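Local coordinates for Sys-1 protein (Caenorhabditis elegans, PDB 3C2G), which acts as a beta-catenin homologue in Wnt asymmetry signalling, binding the TCF factor pop-1 directly and activating or repressing target genes according to Wnt signals, at residues D361-S366 and N406-M411; A368-H373 and E427-C432. One frame throughout, in Å; residues are numbered along the deposited sequence.

Contacts 1 and 2 are neighbours in the armadillo superhelix, with centres about 9 Å apart. Their segments alternate along the chain: 361-366, 368-373, 406-411, then 427-432. Contact 1 joins helix 357-365 to the end of helix 388-409. Contact 2 joins helix 368-377 to helix 425-432. The helices of the first two segments follow each other directly, and a short turn separates them. The two contacts also touch: Phe408 of contact 1 packs on Ile369 of contact 2, and Leu409 on Val431. Together they join four helices into one layered block, and Asn407 on helix 388-409 holds the bound peptide's backbone.

Contact 1 of 2, residues D361-S366 and N406-M411; sequences DIAIRS and NNFLMM
The carbonyl O of Ala363, a residue that meets Phe408 across the contact, accepts Ser366 N and probably also Ala368 N. Ser366 N lies 3.0 Å from Ala363 O, and Ala368 N approaches Ala363 O to 2.9 Å. The second bond would tie the end of helix 357-365 to the start of helix 368-377. Between the segments themselves the contact is apolar. The Ala363 methyl comes up at the edge of the Phe408 ring, near its plane, with CB 3.8 Å from CZ of Phe408. Phe408 holds its CG anti to the carbonyl carbon (chi1 -73°), and this sends the ring across to helix 357-365. Ile364 and Phe408 run alongside each other, pointing opposite ways, with CG1 of Ile364 4.2 Å from CE1 of Phe408. The tip of the same branch, CD1 of Ile364, meets SE of selenomethionine Met411 tip to tip, 4.2 Å away. The Met411 chain bends at its last torsion (chi3 58°). Its methyl CE comes 4.3 Å from OD1 of Asp361, a loose packing contact. Ile369 of helix 368-377 touches both Ile364 and Phe408 and continues the apolar layer. Next to Phe408 in the chain, Asn407 hydrogen-bonds the backbone of the bound peptide. Packing between neighbouring helices of the right-handed stack is characteristic of the armadillo superhelix, and an asparagine gripping a peptide backbone is consistent with how armadillo proteins bind their ligands.

Contact 2 of 2, residues A368-H373 and E427-C432; sequences AIFLLH and EKQQVC
Gln430 reaches across to the first turn of helix 368-377 and takes the backbone N-H of Phe370. OE1 of Gln430 lies 3.1 Å from N of Phe370, in the carbonyl plane and on a lone pair, and the bond is fairly straight (161° at the hydrogen). The Gln430 chain starts with CG anti to the carbonyl carbon and runs on extended, which carries the amide across to the other helix. The axes of the two short segments come within 8.4 Å and run nearly parallel. NE2 of Gln430 makes weak bonds to Ile364 O and Asn426 OD1, which probably help to set which way the amide is flipped. Ile369 crosses Gln430 at about a right angle: CB of Ile369 sits 3.6 Å from CB of Gln430. Farther out, CD1 of Ile369 rests 4.1 Å from CG2 of Val431. Phe370 has an unusual first torsion (chi1 -136°) that turns its ring edge to the other helix. CD1 of Phe370 lies 3.8 Å from CG of Gln430. Gln429 takes the crowded position (chi1 62°), which brings its NE2 to 4.0 Å from CE1 of Phe370, also at the ring edge. A leucine in place of Gln430 would probably leave the Phe370 amide without its acceptor, and Ile364 O without its weak donor. The chemistry is that of a buried glutamine whose oxygen serves an early helix amide, and the partial positive charge of that helix start is likely to polarise its carbonyl.

Contact 1 of 2, residues D361-S366 and N406-M411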
loop_
_atom_site.group_PDB
_atom_site.type_symbol
_atom_site.label_atom_id
_atom_site.label_comp_id
_atom_site.label_asym_id
_atom_site.label_seq_id
_atom_site.Cartn_x
_atom_site.Cartn_y
_atom_site.Cartn_z
ATOM N N ASP A 361 -13.384 11.001 19.263
ATOM C CA ASP A 361 -14.681 10.951 19.944
ATOM C C ASP A 361 -15.643 10.018 19.219
ATOM O O ASP A 361 -16.323 9.196 19.852
ATOM C CB ASP A 361 -15.291 12.348 20.114
ATOM C CG ASP A 361 -14.550 13.202 21.148
ATOM O OD1 ASP A 361 -13.897 12.644 22.060
ATOM O OD2 ASP A 361 -14.627 14.446 21.052
ATOM N N ILE A 362 -15.683 10.115 17.892
ATOM C CA ILE A 362 -16.533 9.214 17.114
ATOM C C ILE A 362 -16.152 7.759 17.400
ATOM O O ILE A 362 -16.997 6.937 17.759
ATOM C CB ILE A 362 -16.482 9.549 15.610
ATOM C CG1 ILE A 362 -17.156 10.910 15.376
ATOM C CG2 ILE A 362 -17.145 8.445 14.778
ATOM C CD1 ILE A 362 -16.673 11.667 14.144
ATOM N N ALA A 363 -14.867 7.463 17.271
ATOM C CA ALA A 363 -14.361 6.131 17.534
ATOM C C ALA A 363 -14.778 5.599 18.924
ATOM O O ALA A 363 -15.315 4.494 19.043
ATOM C CB ALA A 363 -12.860 6.114 17.353
ATOM N N ILE A 364 -14.564 6.395 19.968
ATOM C CA ILE A 364 -14.932 5.974 21.329
ATOM C C ILE A 364 -16.417 5.633 21.472
ATOM O O ILE A 364 -16.761 4.621 22.076
ATOM C CB ILE A 364 -14.488 7.025 22.374
ATOM C CG1 ILE A 364 -12.975 6.949 22.575
ATOM C CG2 ILE A 364 -15.207 6.840 23.712
ATOM C CD1 ILE A 364 -12.408 8.227 23.095
ATOM N N ARG A 365 -17.292 6.451 20.895
ATOM C CA ARG A 365 -18.733 6.196 20.963
ATOM C C ARG A 365 -19.136 4.946 20.194
ATOM O O ARG A 365 -20.212 4.389 20.425
ATOM C CB ARG A 365 -19.542 7.396 20.473
ATOM C CG ARG A 365 -19.556 8.573 21.433
ATOM C CD ARG A 365 -20.606 9.627 21.048
ATOM N NE ARG A 365 -20.133 10.551 20.012
ATOM C CZ ARG A 365 -20.409 10.432 18.711
ATOM N NH1 ARG A 365 -21.164 9.427 18.275
ATOM N NH2 ARG A 365 -19.928 11.321 17.842
ATOM N N SER A 366 -18.287 4.495 19.280
ATOM C CA SER A 366 -18.573 3.244 18.593
ATOM C C SER A 366 -17.754 2.091 19.162
ATOM O O SER A 366 -17.645 1.032 18.533
ATOM C CB SER A 366 -18.365 3.397 17.089
ATOM O OG SER A 366 -19.068 4.546 16.627
ATOM N N ASN A 406 -2.555 4.104 21.687
ATOM C CA ASN A 406 -1.646 5.140 22.149
ATOM C C ASN A 406 -2.079 6.534 21.727
ATOM O O ASN A 406 -1.921 7.488 22.488
ATOM C CB ASN A 406 -0.218 4.843 21.688
ATOM C CG ASN A 406 0.344 3.546 22.289
ATOM O OD1 ASN A 406 -0.257 2.937 23.182
ATOM N ND2 ASN A 406 1.508 3.126 21.798
ATOM N N ASN A 407 -2.655 6.649 20.533
ATOM C CA ASN A 407 -3.254 7.911 20.082
ATOM C C ASN A 407 -4.462 8.347 20.909
ATOM O O ASN A 407 -4.736 9.536 21.004
ATOM C CB ASN A 407 -3.597 7.856 18.592
ATOM C CG ASN A 407 -2.357 7.819 17.709
ATOM O OD1 ASN A 407 -1.270 8.230 18.132
ATOM N ND2 ASN A 407 -2.507 7.304 16.485
ATOM N N PHE A 408 -5.165 7.392 21.520
ATOM C CA PHE A 408 -6.247 7.700 22.467
ATOM C C PHE A 408 -5.733 8.159 23.832
ATOM O O PHE A 408 -6.202 9.152 24.371
ATOM C CB PHE A 408 -7.159 6.492 22.696
ATOM C CG PHE A 408 -8.057 6.176 21.553
ATOM C CD1 PHE A 408 -8.881 7.142 21.008
ATOM C CD2 PHE A 408 -8.107 4.890 21.042
ATOM C CE1 PHE A 408 -9.717 6.841 19.948
ATOM C CE2 PHE A 408 -8.945 4.575 19.981
ATOM C CZ PHE A 408 -9.750 5.556 19.433
ATOM N N LEU A 409 -4.778 7.422 24.395
ATOM C CA LEU A 409 -4.387 7.615 25.793
ATOM C C LEU A 409 -3.794 8.996 26.083
ATOM O O LEU A 409 -3.804 9.440 27.222
ATOM C CB LEU A 409 -3.468 6.489 26.279
ATOM C CG LEU A 409 -4.072 5.079 26.310
ATOM C CD1 LEU A 409 -3.019 3.984 26.522
ATOM C CD2 LEU A 409 -5.186 4.966 27.338
HETATM N N MSE A 410 -3.314 9.672 25.047
HETATM C CA MSE A 410 -2.793 11.033 25.166
HETATM C C MSE A 410 -3.788 11.979 25.830
HETATM O O MSE A 410 -3.426 12.717 26.753
HETATM C CB MSE A 410 -2.412 11.570 23.788
HETATM C CG MSE A 410 -1.529 10.628 22.991
HETATM SE SE MSE A 410 0.398 10.857 23.285
HETATM C CE MSE A 410 0.523 10.920 25.246
HETATM N N MSE A 411 -5.037 11.934 25.364
HETATM C CA MSE A 411 -6.141 12.727 25.912
HETATM C C MSE A 411 -6.129 12.860 27.435
HETATM O O MSE A 411 -6.373 13.928 27.970
HETATM C CB MSE A 411 -7.483 12.107 25.512
HETATM C CG MSE A 411 -7.817 12.159 24.030
HETATM SE SE MSE A 411 -9.391 11.046 23.619
HETATM C CE MSE A 411 -10.716 11.884 24.814
#

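Contact 2 of 2, residues A368-H373 and E427-C432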
loop_
_atom_site.group_PDB
_atom_site.type_symbol
_atom_site.label_atom_id
_atom_site.label_comp_id
_atom_site.label_asym_id
_atom_site.label_seq_id
_atom_site.Cartn_x
_atom_site.Cartn_y
_atom_site.Cartn_z
ATOM N N ALA A 368 -14.487 1.793 19.770
ATOM C CA ALA A 368 -13.232 1.484 19.095
ATOM C C ALA A 368 -12.225 0.826 20.042
ATOM O O ALA A 368 -11.569 -0.139 19.667
ATOM C CB ALA A 368 -12.638 2.732 18.454
ATOM N N ILE A 369 -12.122 1.328 21.271
ATOM C CA ILE A 369 -11.134 0.797 22.216
ATOM C C ILE A 369 -11.443 -0.645 22.593
ATOM O O ILE A 369 -10.555 -1.500 22.579
ATOM C CB ILE A 369 -10.927 1.708 23.461
ATOM C CG1 ILE A 369 -10.392 3.070 23.017
ATOM C CG2 ILE A 369 -9.937 1.071 24.430
ATOM C CD1 ILE A 369 -10.659 4.213 23.974
ATOM N N PHE A 370 -12.700 -0.929 22.896
ATOM C CA PHE A 370 -13.113 -2.304 23.110
ATOM C C PHE A 370 -12.692 -3.205 21.936
ATOM O O PHE A 370 -12.199 -4.315 22.139
ATOM C CB PHE A 370 -14.626 -2.375 23.292
ATOM C CG PHE A 370 -15.054 -3.269 24.404
ATOM C CD1 PHE A 370 -15.485 -2.725 25.617
ATOM C CD2 PHE A 370 -15.016 -4.662 24.254
ATOM C CE1 PHE A 370 -15.881 -3.547 26.666
ATOM C CE2 PHE A 370 -15.407 -5.503 25.297
ATOM C CZ PHE A 370 -15.846 -4.941 26.508
ATOM N N LEU A 371 -12.889 -2.723 20.711
ATOM C CA LEU A 371 -12.605 -3.510 19.527
ATOM C C LEU A 371 -11.132 -3.832 19.379
ATOM O O LEU A 371 -10.783 -4.958 19.005
ATOM C CB LEU A 371 -13.131 -2.818 18.268
ATOM C CG LEU A 371 -12.863 -3.543 16.945
ATOM C CD1 LEU A 371 -13.548 -4.888 16.932
ATOM C CD2 LEU A 371 -13.316 -2.702 15.789
ATOM N N LEU A 372 -10.271 -2.859 19.673
ATOM C CA LEU A 372 -8.831 -3.110 19.720
ATOM C C LEU A 372 -8.489 -4.262 20.651
ATOM O O LEU A 372 -7.636 -5.088 20.335
ATOM C CB LEU A 372 -8.066 -1.875 20.178
ATOM C CG LEU A 372 -8.299 -0.573 19.427
ATOM C CD1 LEU A 372 -7.542 0.542 20.124
ATOM C CD2 LEU A 372 -7.897 -0.700 17.959
ATOM N N HIS A 373 -9.151 -4.312 21.801
ATOM C CA HIS A 373 -8.915 -5.365 22.773
ATOM C C HIS A 373 -9.294 -6.729 22.201
ATOM O O HIS A 373 -8.580 -7.708 22.385
ATOM C CB HIS A 373 -9.681 -5.077 24.075
ATOM C CG HIS A 373 -9.485 -6.119 25.127
ATOM N ND1 HIS A 373 -10.250 -7.268 25.193
ATOM C CD2 HIS A 373 -8.590 -6.202 26.140
ATOM C CE1 HIS A 373 -9.836 -8.007 26.205
ATOM N NE2 HIS A 373 -8.834 -7.382 26.800
ATOM N N GLU A 427 -15.303 5.462 28.215
ATOM C CA GLU A 427 -13.864 5.414 27.973
ATOM C C GLU A 427 -13.132 4.574 29.031
ATOM O O GLU A 427 -12.259 3.779 28.688
ATOM C CB GLU A 427 -13.260 6.826 27.961
ATOM C CG GLU A 427 -13.851 7.800 26.954
ATOM C CD GLU A 427 -15.032 8.585 27.493
ATOM O OE1 GLU A 427 -14.839 9.768 27.852
ATOM O OE2 GLU A 427 -16.148 8.023 27.560
ATOM N N LYS A 428 -13.495 4.754 30.304
ATOM C CA LYS A 428 -12.779 4.117 31.411
ATOM C C LYS A 428 -12.842 2.602 31.342
ATOM O O LYS A 428 -11.810 1.950 31.479
ATOM C CB LYS A 428 -13.263 4.610 32.785
ATOM C CG LYS A 428 -12.712 5.960 33.245
ATOM C CD LYS A 428 -13.530 6.459 34.439
ATOM C CE LYS A 428 -12.776 7.468 35.318
ATOM N NZ LYS A 428 -13.014 8.903 34.931
ATOM N N GLN A 429 -14.026 2.036 31.113
ATOM C CA GLN A 429 -14.134 0.571 31.083
ATOM C C GLN A 429 -13.411 -0.037 29.872
ATOM O O GLN A 429 -12.855 -1.128 29.958
ATOM C CB GLN A 429 -15.586 0.056 31.222
ATOM C CG GLN A 429 -16.574 0.467 30.129
ATOM C CD GLN A 429 -17.776 -0.496 30.008
ATOM O OE1 GLN A 429 -18.435 -0.845 31.002
ATOM N NE2 GLN A 429 -18.067 -0.915 28.778
ATOM N N GLN A 430 -13.403 0.685 28.761
ATOM C CA GLN A 430 -12.693 0.233 27.568
ATOM C C GLN A 430 -11.177 0.214 27.819
ATOM O O GLN A 430 -10.520 -0.808 27.642
ATOM C CB GLN A 430 -13.060 1.098 26.346
ATOM C CG GLN A 430 -14.513 0.941 25.829
ATOM C CD GLN A 430 -14.810 1.848 24.629
ATOM O OE1 GLN A 430 -14.283 1.648 23.529
ATOM N NE2 GLN A 430 -15.647 2.861 24.844
ATOM N N VAL A 431 -10.630 1.330 28.284
ATOM C CA VAL A 431 -9.202 1.405 28.551
ATOM C C VAL A 431 -8.742 0.401 29.616
ATOM O O VAL A 431 -7.646 -0.157 29.512
ATOM C CB VAL A 431 -8.786 2.831 28.918
ATOM C CG1 VAL A 431 -7.330 2.886 29.366
ATOM C CG2 VAL A 431 -9.017 3.765 27.729
ATOM N N CYS A 432 -9.575 0.151 30.624
ATOM C CA CYS A 432 -9.175 -0.700 31.753
ATOM C C CYS A 432 -9.120 -2.174 31.396
ATOM O O CYS A 432 -8.471 -2.964 32.074
ATOM C CB CYS A 432 -10.101 -0.488 32.952
ATOM S SG CYS A 432 -9.809 1.074 33.806
#